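Local coordinates for protein crustacyanin-C1 subunit (PDB 1I4U) that binds the carotenoid astaxanthin, giving the lobster carapace its blue colour, as a lipocalin subunit of the crustacyanin complexes, at residues Y31-Y45 with D131-A143. Sequence-based numbering, arbitrary orientation.
Sequences YAGVWYQFALTNNPY and DFSFIFSRSANLA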
ATOM      1  N   TYR A  31      -7.399 -12.350 -19.379  1.00 16.53           N
ATOM      2  CA  TYR A  31      -6.949 -11.045 -18.906  1.00 15.91           C
ATOM      3  C   TYR A  31      -5.451 -10.825 -19.092  1.00 13.96           C
ATOM      4  O   TYR A  31      -4.943  -9.714 -18.980  1.00 14.85           O
ATOM      5  CB  TYR A  31      -7.341 -10.861 -17.424  1.00 16.33           C
ATOM      6  CG  TYR A  31      -7.241  -9.431 -16.954  1.00 14.88           C
ATOM      7  CD1 TYR A  31      -8.135  -8.429 -17.317  1.00 15.89           C
ATOM      8  CD2 TYR A  31      -6.193  -9.093 -16.091  1.00 16.09           C
ATOM      9  CE1 TYR A  31      -8.011  -7.143 -16.864  1.00 16.78           C
ATOM     10  CE2 TYR A  31      -6.095  -7.780 -15.644  1.00 17.37           C
ATOM     11  CZ  TYR A  31      -6.987  -6.810 -16.021  1.00 16.88           C
ATOM     12  OH  TYR A  31      -6.829  -5.518 -15.561  1.00 18.53           O
ATOM     13  N   ALA A  32      -4.757 -11.918 -19.384  1.00 15.72           N
ATOM     14  CA  ALA A  32      -3.293 -11.832 -19.581  1.00 15.27           C
ATOM     15  C   ALA A  32      -2.990 -11.148 -20.922  1.00 12.97           C
ATOM     16  O   ALA A  32      -3.867 -10.795 -21.689  1.00 14.76           O
ATOM     17  CB  ALA A  32      -2.662 -13.177 -19.468  1.00 18.63           C
ATOM     18  N   GLY A  33      -1.709 -10.930 -21.163  1.00 13.92           N
ATOM     19  CA  GLY A  33      -1.249 -10.279 -22.367  1.00 12.92           C
ATOM     20  C   GLY A  33      -0.978  -8.798 -22.073  1.00 12.06           C
ATOM     21  O   GLY A  33      -0.728  -8.362 -20.929  1.00 12.85           O
ATOM     22  N   VAL A  34      -1.035  -8.019 -23.145  1.00 12.27           N
ATOM     23  CA  VAL A  34      -0.607  -6.616 -23.101  1.00 11.41           C
ATOM     24  C   VAL A  34      -1.797  -5.698 -22.992  1.00 10.52           C
ATOM     25  O   VAL A  34      -2.744  -5.799 -23.776  1.00 12.15           O
ATOM     26  CB  VAL A  34       0.247  -6.300 -24.344  1.00 12.60           C
ATOM     27  CG1 VAL A  34       0.641  -4.819 -24.353  1.00 13.29           C
ATOM     28  CG2 VAL A  34       1.476  -7.192 -24.360  1.00 15.39           C
ATOM     29  N   TRP A  35      -1.732  -4.807 -22.009  1.00 11.14           N
ATOM     30  CA  TRP A  35      -2.715  -3.746 -21.822  1.00 10.63           C
ATOM     31  C   TRP A  35      -2.018  -2.379 -21.787  1.00 11.55           C
ATOM     32  O   TRP A  35      -1.023  -2.221 -21.070  1.00 14.85           O
ATOM     33  CB  TRP A  35      -3.425  -3.903 -20.501  1.00 11.13           C
ATOM     34  CG  TRP A  35      -4.423  -5.006 -20.335  1.00 11.54           C
ATOM     35  CD1 TRP A  35      -4.191  -6.186 -19.691  1.00 12.82           C
ATOM     36  CD2 TRP A  35      -5.768  -5.042 -20.772  1.00 11.30           C
ATOM     37  NE1 TRP A  35      -5.333  -6.956 -19.710  1.00 14.47           N
ATOM     38  CE2 TRP A  35      -6.321  -6.279 -20.372  1.00 12.55           C
ATOM     39  CE3 TRP A  35      -6.556  -4.132 -21.480  1.00 11.45           C
ATOM     40  CZ2 TRP A  35      -7.648  -6.659 -20.641  1.00 12.85           C
ATOM     41  CZ3 TRP A  35      -7.852  -4.477 -21.753  1.00 11.52           C
ATOM     42  CH2 TRP A  35      -8.373  -5.724 -21.344  1.00 13.22           C
ATOM     43  N   TYR A  36      -2.523  -1.421 -22.505  1.00 10.13           N
ATOM     44  CA  TYR A  36      -2.007  -0.068 -22.498  1.00 10.28           C
ATOM     45  C   TYR A  36      -2.860   0.785 -21.576  1.00 11.38           C
ATOM     46  O   TYR A  36      -4.075   0.660 -21.522  1.00 14.21           O
ATOM     47  CB  TYR A  36      -2.071   0.520 -23.919  1.00 10.96           C
ATOM     48  CG  TYR A  36      -1.263  -0.283 -24.917  1.00 10.92           C
ATOM     49  CD1 TYR A  36      -1.816  -1.349 -25.590  1.00 11.84           C
ATOM     50  CD2 TYR A  36       0.085   0.010 -25.171  1.00 12.57           C
ATOM     51  CE1 TYR A  36      -1.081  -2.096 -26.499  1.00 13.14           C
ATOM     52  CE2 TYR A  36       0.821  -0.742 -26.059  1.00 13.46           C
ATOM     53  CZ  TYR A  36       0.235  -1.809 -26.731  1.00 14.20           C
ATOM     54  OH  TYR A  36       0.957  -2.542 -27.616  1.00 19.32           O
ATOM     55  N   GLN A  37      -2.236   1.690 -20.828  1.00 11.48           N
ATOM     56  CA  GLN A  37      -3.000   2.589 -19.962  1.00 11.31           C
ATOM     57  C   GLN A  37      -3.500   3.741 -20.798  1.00 11.98           C
ATOM     58  O   GLN A  37      -2.704   4.599 -21.193  1.00 13.01           O
ATOM     59  CB  GLN A  37      -2.107   3.099 -18.839  1.00 11.04           C
ATOM     60  CG  GLN A  37      -2.845   4.041 -17.853  1.00 11.67           C
ATOM     61  CD  GLN A  37      -1.816   4.542 -16.872  1.00 11.01           C
ATOM     62  OE1 GLN A  37      -1.421   3.958 -15.861  1.00 13.09           O
ATOM     63  NE2 GLN A  37      -1.146   5.633 -17.028  1.00 13.27           N
ATOM     64  N   PHE A  38      -4.813   3.773 -21.046  1.00 12.03           N
ATOM     65  CA  PHE A  38      -5.405   4.818 -21.867  1.00 11.46           C
ATOM     66  C   PHE A  38      -5.535   6.134 -21.113  1.00 11.42           C
ATOM     67  O   PHE A  38      -5.294   7.190 -21.687  1.00 12.24           O
ATOM     68  CB  PHE A  38      -6.766   4.348 -22.364  1.00 12.07           C
ATOM     69  CG  PHE A  38      -7.518   5.359 -23.184  1.00 13.53           C
ATOM     70  CD1 PHE A  38      -7.139   5.630 -24.491  1.00 17.11           C
ATOM     71  CD2 PHE A  38      -8.560   6.055 -22.612  1.00 15.05           C
ATOM     72  CE1 PHE A  38      -7.795   6.586 -25.228  1.00 19.38           C
ATOM     73  CE2 PHE A  38      -9.245   6.980 -23.359  1.00 19.04           C
ATOM     74  CZ  PHE A  38      -8.870   7.268 -24.669  1.00 20.14           C
ATOM     75  N   ALA A  39      -5.966   6.042 -19.852  1.00 11.57           N
ATOM     76  CA  ALA A  39      -6.191   7.246 -19.036  1.00 11.42           C
ATOM     77  C   ALA A  39      -6.194   6.817 -17.564  1.00 11.82           C
ATOM     78  O   ALA A  39      -6.438   5.645 -17.255  1.00 11.70           O
ATOM     79  CB  ALA A  39      -7.490   7.978 -19.334  1.00 13.06           C
ATOM     80  N   LEU A  40      -5.938   7.763 -16.684  1.00 10.96           N
ATOM     81  CA  LEU A  40      -5.963   7.516 -15.243  1.00 11.42           C
ATOM     82  C   LEU A  40      -6.278   8.819 -14.508  1.00 11.24           C
ATOM     83  O   LEU A  40      -6.014   9.897 -15.029  1.00 13.07           O
ATOM     84  CB  LEU A  40      -4.664   6.889 -14.723  1.00 10.67           C
ATOM     85  CG  LEU A  40      -3.505   7.798 -14.432  1.00 10.76           C
ATOM     86  CD1 LEU A  40      -2.393   6.991 -13.753  1.00 11.75           C
ATOM     87  CD2 LEU A  40      -2.961   8.469 -15.685  1.00 12.74           C
ATOM     88  N   THR A  41      -6.842   8.656 -13.292  1.00 11.30           N
ATOM     89  CA  THR A  41      -7.020   9.797 -12.415  1.00 12.01           C
ATOM     90  C   THR A  41      -5.727  10.029 -11.638  1.00 12.45           C
ATOM     91  O   THR A  41      -4.935   9.105 -11.467  1.00 12.34           O
ATOM     92  CB  THR A  41      -8.231   9.604 -11.460  1.00 13.10           C
ATOM     93  OG1 THR A  41      -8.024   8.479 -10.590  1.00 12.24           O
ATOM     94  CG2 THR A  41      -9.514   9.339 -12.229  1.00 13.81           C
ATOM     95  N   ASN A  42      -5.490  11.265 -11.224  1.00 12.60           N
ATOM     96  CA  ASN A  42      -4.245  11.713 -10.594  1.00 13.98           C
ATOM     97  C   ASN A  42      -3.691  10.712  -9.611  1.00 12.19           C
ATOM     98  O   ASN A  42      -4.344  10.346  -8.647  1.00 13.24           O
ATOM     99  CB  ASN A  42      -4.580  13.021  -9.906  1.00 16.85           C
ATOM    100  CG  ASN A  42      -3.406  13.776  -9.382  1.00 18.29           C
ATOM    101  OD1 ASN A  42      -2.234  13.452  -9.607  1.00 25.47           O
ATOM    102  ND2 ASN A  42      -3.757  14.831  -8.660  1.00 19.88           N
ATOM    103  N   ASN A  43      -2.494  10.221  -9.884  1.00 12.24           N
ATOM    104  CA  ASN A  43      -1.922   9.092  -9.140  1.00 11.90           C
ATOM    105  C   ASN A  43      -0.492   9.458  -8.828  1.00 13.08           C
ATOM    106  O   ASN A  43       0.321   9.564  -9.725  1.00 17.66           O
ATOM    107  CB  ASN A  43      -2.101   7.832  -9.995  1.00 14.01           C
ATOM    108  CG  ASN A  43      -1.623   6.605  -9.253  1.00 12.46           C
ATOM    109  OD1 ASN A  43      -0.635   6.656  -8.512  1.00 15.25           O
ATOM    110  ND2 ASN A  43      -2.368   5.529  -9.419  1.00 13.38           N
ATOM    111  N   PRO A  44      -0.165   9.721  -7.564  1.00 11.96           N
ATOM    112  CA  PRO A  44       1.204  10.148  -7.189  1.00 12.49           C
ATOM    113  C   PRO A  44       2.167   8.979  -7.068  1.00 11.53           C
ATOM    114  O   PRO A  44       3.330   9.180  -6.780  1.00 14.24           O
ATOM    115  CB  PRO A  44       0.929  10.776  -5.812  1.00 13.82           C
ATOM    116  CG  PRO A  44      -0.133   9.884  -5.245  1.00 14.01           C
ATOM    117  CD  PRO A  44      -1.058   9.662  -6.401  1.00 11.70           C
ATOM    118  N   TYR A  45       1.690   7.757  -7.307  1.00 12.23           N
ATOM    119  CA  TYR A  45       2.512   6.550  -7.155  1.00 12.68           C
ATOM    120  C   TYR A  45       2.995   6.028  -8.493  1.00 13.53           C
ATOM    121  O   TYR A  45       3.976   5.305  -8.538  1.00 23.18           O
ATOM    122  CB  TYR A  45       1.704   5.457  -6.466  1.00 13.26           C
ATOM    123  CG  TYR A  45       1.099   5.882  -5.162  1.00 12.22           C
ATOM    124  CD1 TYR A  45       1.895   6.133  -4.046  1.00 16.07           C
ATOM    125  CD2 TYR A  45      -0.263   6.038  -5.005  1.00 12.75           C
ATOM    126  CE1 TYR A  45       1.320   6.517  -2.849  1.00 17.06           C
ATOM    127  CE2 TYR A  45      -0.841   6.413  -3.821  1.00 15.16           C
ATOM    128  CZ  TYR A  45      -0.041   6.655  -2.731  1.00 16.46           C
ATOM    129  OH  TYR A  45      -0.637   7.044  -1.555  1.00 19.73           O
ATOM    130  N   ASP A 131      -8.991   7.476  -4.013  1.00 15.30           N
ATOM    131  CA  ASP A 131      -9.156   6.430  -5.031  1.00 13.61           C
ATOM    132  C   ASP A 131      -8.420   6.813  -6.310  1.00 12.72           C
ATOM    133  O   ASP A 131      -8.009   7.930  -6.562  1.00 14.01           O
ATOM    134  CB  ASP A 131     -10.597   6.127  -5.279  1.00 15.61           C
ATOM    135  CG  ASP A 131     -11.475   7.266  -5.722  1.00 15.23           C
ATOM    136  OD1 ASP A 131     -10.922   8.239  -6.241  1.00 16.89           O
ATOM    137  OD2 ASP A 131     -12.677   7.115  -5.476  1.00 18.78           O
ATOM    138  N   PHE A 132      -8.180   5.739  -7.037  1.00 12.79           N
ATOM    139  CA  PHE A 132      -7.278   5.709  -8.177  1.00 12.01           C
ATOM    140  C   PHE A 132      -7.964   4.839  -9.238  1.00 11.59           C
ATOM    141  O   PHE A 132      -8.224   3.673  -8.978  1.00 13.18           O
ATOM    142  CB  PHE A 132      -5.869   5.164  -7.822  1.00 13.05           C
ATOM    143  CG  PHE A 132      -5.274   6.015  -6.702  1.00 11.75           C
ATOM    144  CD1 PHE A 132      -4.779   7.267  -6.966  1.00 12.72           C
ATOM    145  CD2 PHE A 132      -5.292   5.591  -5.404  1.00 12.95           C
ATOM    146  CE1 PHE A 132      -4.325   8.077  -5.921  1.00 12.91           C
ATOM    147  CE2 PHE A 132      -4.831   6.357  -4.338  1.00 13.45           C
ATOM    148  CZ  PHE A 132      -4.375   7.632  -4.622  1.00 13.94           C
ATOM    149  N   SER A 133      -8.256   5.427 -10.388  1.00 11.11           N
ATOM    150  CA  SER A 133      -8.988   4.781 -11.438  1.00 11.56           C
ATOM    151  C   SER A 133      -8.147   4.811 -12.723  1.00 10.48           C
ATOM    152  O   SER A 133      -7.335   5.703 -12.949  1.00 11.62           O
ATOM    153  CB  SER A 133     -10.340   5.436 -11.662  1.00 13.96           C
ATOM    154  OG  SER A 133     -11.139   5.399 -10.501  1.00 15.34           O
ATOM    155  N   PHE A 134      -8.404   3.797 -13.533  1.00 10.81           N
ATOM    156  CA  PHE A 134      -7.650   3.554 -14.765  1.00 10.66           C
ATOM    157  C   PHE A 134      -8.571   3.021 -15.839  1.00 11.61           C
ATOM    158  O   PHE A 134      -9.433   2.231 -15.550  1.00 11.92           O
ATOM    159  CB  PHE A 134      -6.540   2.538 -14.566  1.00 11.43           C
ATOM    160  CG  PHE A 134      -5.642   2.736 -13.358  1.00 10.85           C
ATOM    161  CD1 PHE A 134      -6.070   2.349 -12.106  1.00 13.18           C
ATOM    162  CD2 PHE A 134      -4.391   3.327 -13.483  1.00 12.65           C
ATOM    163  CE1 PHE A 134      -5.259   2.547 -11.012  1.00 13.89           C
ATOM    164  CE2 PHE A 134      -3.573   3.495 -12.373  1.00 12.72           C
ATOM    165  CZ  PHE A 134      -4.024   3.117 -11.140  1.00 14.01           C
ATOM    166  N   ILE A 135      -8.302   3.431 -17.077  1.00 11.07           N
ATOM    167  CA  ILE A 135      -8.910   2.853 -18.261  1.00 11.35           C
ATOM    168  C   ILE A 135      -7.778   2.189 -19.023  1.00 11.57           C
ATOM    169  O   ILE A 135      -6.806   2.885 -19.384  1.00 11.90           O
ATOM    170  CB  ILE A 135      -9.668   3.883 -19.112  1.00 12.45           C
ATOM    171  CG1 ILE A 135     -10.819   4.511 -18.311  1.00 13.65           C
ATOM    172  CG2 ILE A 135     -10.224   3.326 -20.409  1.00 15.33           C
ATOM    173  CD1 ILE A 135     -11.435   5.746 -18.974  1.00 17.33           C
ATOM    174  N   PHE A 136      -7.890   0.894 -19.224  1.00 12.03           N
ATOM    175  CA  PHE A 136      -6.942   0.114 -20.014  1.00 12.59           C
ATOM    176  C   PHE A 136      -7.544  -0.286 -21.387  1.00 11.59           C
ATOM    177  O   PHE A 136      -8.760  -0.488 -21.481  1.00 11.88           O
ATOM    178  CB  PHE A 136      -6.602  -1.166 -19.290  1.00 15.04           C
ATOM    179  CG  PHE A 136      -5.582  -1.193 -18.187  1.00 15.20           C
ATOM    180  CD1 PHE A 136      -5.093  -0.037 -17.581  1.00 15.21           C
ATOM    181  CD2 PHE A 136      -5.082  -2.433 -17.736  1.00 15.88           C
ATOM    182  CE1 PHE A 136      -4.107  -0.075 -16.611  1.00 17.53           C
ATOM    183  CE2 PHE A 136      -4.071  -2.489 -16.766  1.00 17.42           C
ATOM    184  CZ  PHE A 136      -3.616  -1.313 -16.210  1.00 18.89           C
ATOM    185  N   SER A 137      -6.680  -0.356 -22.375  1.00 11.64           N
ATOM    186  CA  SER A 137      -7.034  -0.733 -23.731  1.00 10.53           C
ATOM    187  C   SER A 137      -6.117  -1.837 -24.230  1.00  9.94           C
ATOM    188  O   SER A 137      -4.958  -1.900 -23.865  1.00 10.40           O
ATOM    189  CB  SER A 137      -6.941   0.473 -24.645  1.00 12.06           C
ATOM    190  OG  SER A 137      -7.289   0.116 -25.990  1.00 13.57           O
ATOM    191  N   ARG A 138      -6.643  -2.673 -25.130  1.00 10.51           N
ATOM    192  CA  ARG A 138      -5.754  -3.616 -25.808  1.00 10.27           C
ATOM    193  C   ARG A 138      -4.932  -2.999 -26.928  1.00 10.80           C
ATOM    194  O   ARG A 138      -4.051  -3.697 -27.474  1.00 12.66           O
ATOM    195  CB  ARG A 138      -6.557  -4.814 -26.319  1.00 11.01           C
ATOM    196  CG  ARG A 138      -7.098  -5.737 -25.255  1.00 12.00           C
ATOM    197  CD  ARG A 138      -6.017  -6.337 -24.387  1.00 11.10           C
ATOM    198  NE  ARG A 138      -6.540  -7.471 -23.633  1.00 11.71           N
ATOM    199  CZ  ARG A 138      -5.764  -8.305 -22.944  1.00 11.45           C
ATOM    200  NH1 ARG A 138      -4.460  -8.161 -22.894  1.00 13.10           N
ATOM    201  NH2 ARG A 138      -6.325  -9.320 -22.296  1.00 13.03           N
ATOM    202  N   SER A 139      -5.150  -1.759 -27.240  1.00 11.28           N
ATOM    203  CA  SER A 139      -4.420  -1.011 -28.253  1.00 14.18           C
ATOM    204  C   SER A 139      -4.018   0.345 -27.743  1.00 13.79           C
ATOM    205  O   SER A 139      -4.417   0.816 -26.667  1.00 13.95           O
ATOM    206  CB  SER A 139      -5.293  -0.926 -29.507  1.00 17.31           C
ATOM    207  OG  SER A 139      -6.605  -0.595 -29.264  1.00 29.80           O
ATOM    208  N   ALA A 140      -3.206   1.051 -28.525  1.00 14.21           N
ATOM    209  CA  ALA A 140      -2.759   2.365 -28.114  1.00 13.94           C
ATOM    210  C   ALA A 140      -3.913   3.340 -28.023  1.00 14.73           C
ATOM    211  O   ALA A 140      -3.883   4.236 -27.189  1.00 16.57           O
ATOM    212  CB  ALA A 140      -1.695   2.913 -29.046  1.00 15.90           C
ATOM    213  N   ASN A 141      -4.912   3.148 -28.879  1.00 15.54           N
ATOM    214  CA  ASN A 141      -6.116   3.954 -28.908  1.00 16.58           C
ATOM    215  C   ASN A 141      -7.261   3.218 -28.254  1.00 14.81           C
ATOM    216  O   ASN A 141      -7.198   1.989 -28.083  1.00 17.06           O
ATOM    217  CB  ASN A 141      -6.444   4.287 -30.373  1.00 20.27           C
ATOM    218  CG  ASN A 141      -5.354   5.114 -31.046  1.00 20.38           C
ATOM    219  OD1 ASN A 141      -5.150   6.249 -30.636  1.00 36.46           O
ATOM    220  ND2 ASN A 141      -4.689   4.586 -32.053  1.00 28.46           N
ATOM    221  N   LEU A 142      -8.328   3.914 -27.889  1.00 16.63           N
ATOM    222  CA  LEU A 142      -9.537   3.262 -27.428  1.00 15.78           C
ATOM    223  C   LEU A 142     -10.735   4.060 -27.919  1.00 17.36           C
ATOM    224  O   LEU A 142     -10.814   5.251 -27.619  1.00 22.25           O
ATOM    225  CB  LEU A 142      -9.560   3.162 -25.903  1.00 14.44           C
ATOM    226  CG  LEU A 142     -10.717   2.332 -25.331  1.00 14.30           C
ATOM    227  CD1 LEU A 142     -10.625   0.918 -25.798  1.00 15.24           C
ATOM    228  CD2 LEU A 142     -10.679   2.430 -23.802  1.00 17.85           C
ATOM    229  N   ALA A 143     -11.574   3.359 -28.682  1.00 17.86           N
ATOM    230  CA  ALA A 143     -12.795   3.942 -29.209  1.00 19.37           C
ATOM    231  C   ALA A 143     -13.733   4.475 -28.135  1.00 16.49           C
ATOM    232  O   ALA A 143     -13.800   3.963 -27.038  1.00 17.34           O
ATOM    233  CB  ALA A 143     -13.514   2.919 -30.078  1.00 25.29           C
TER
HETATM  234  O   HOH W   1      -2.800  -5.859 -26.553  1.00 17.66           O
HETATM  235  O   HOH W   2      -4.998   6.374 -10.916  1.00 11.75           O
HETATM  236  O   HOH W   3      -6.861   9.621  -8.458  1.00 13.66           O
HETATM  237  O   HOH W   4     -10.422   7.660  -9.151  1.00 14.12           O
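The first and last strands of the lipocalin barrel meet here, and the tryptophan–arginine stack of W35 and R138, familiar from lipocalins, lies at one end of the strand pairing. The guanidinium of R138 lies flat over one face of the W35 indole, planes 15° apart, its CZ 3.7 Å from the centroid of the five-membered ring, while CD sits above the six-membered ring. A bend at chi2 (-59°) folds the arginine back over the indole. From there NH1 and NH2 of R138 both donate to A32 O, at 3.0 and 2.9 Å, NH1 also hydrogen-bonds V34 O, and NE donates to Y112 O. Tryptophan suits the spot by offering a broad face to the cation, and W35 NE1 donates to Y31 O (2.9 Å), tying the strand to the residues just before it. A leucine in its place would probably leave R138 without its stacking surface and Y31 O without this donor. Along the strands, F38 N (2.7 Å) and A39 N (3.3 Å) share I135 O in a classic bulge, and F38 takes L142 CB over its ring face. Farther on, the Y45 edge points toward the F132 face, centroids 5.6 Å apart. First-to-last antiparallel pairing closes the barrel, and an arginine stacked on the tryptophan of the first strand is typical of the lipocalin fold.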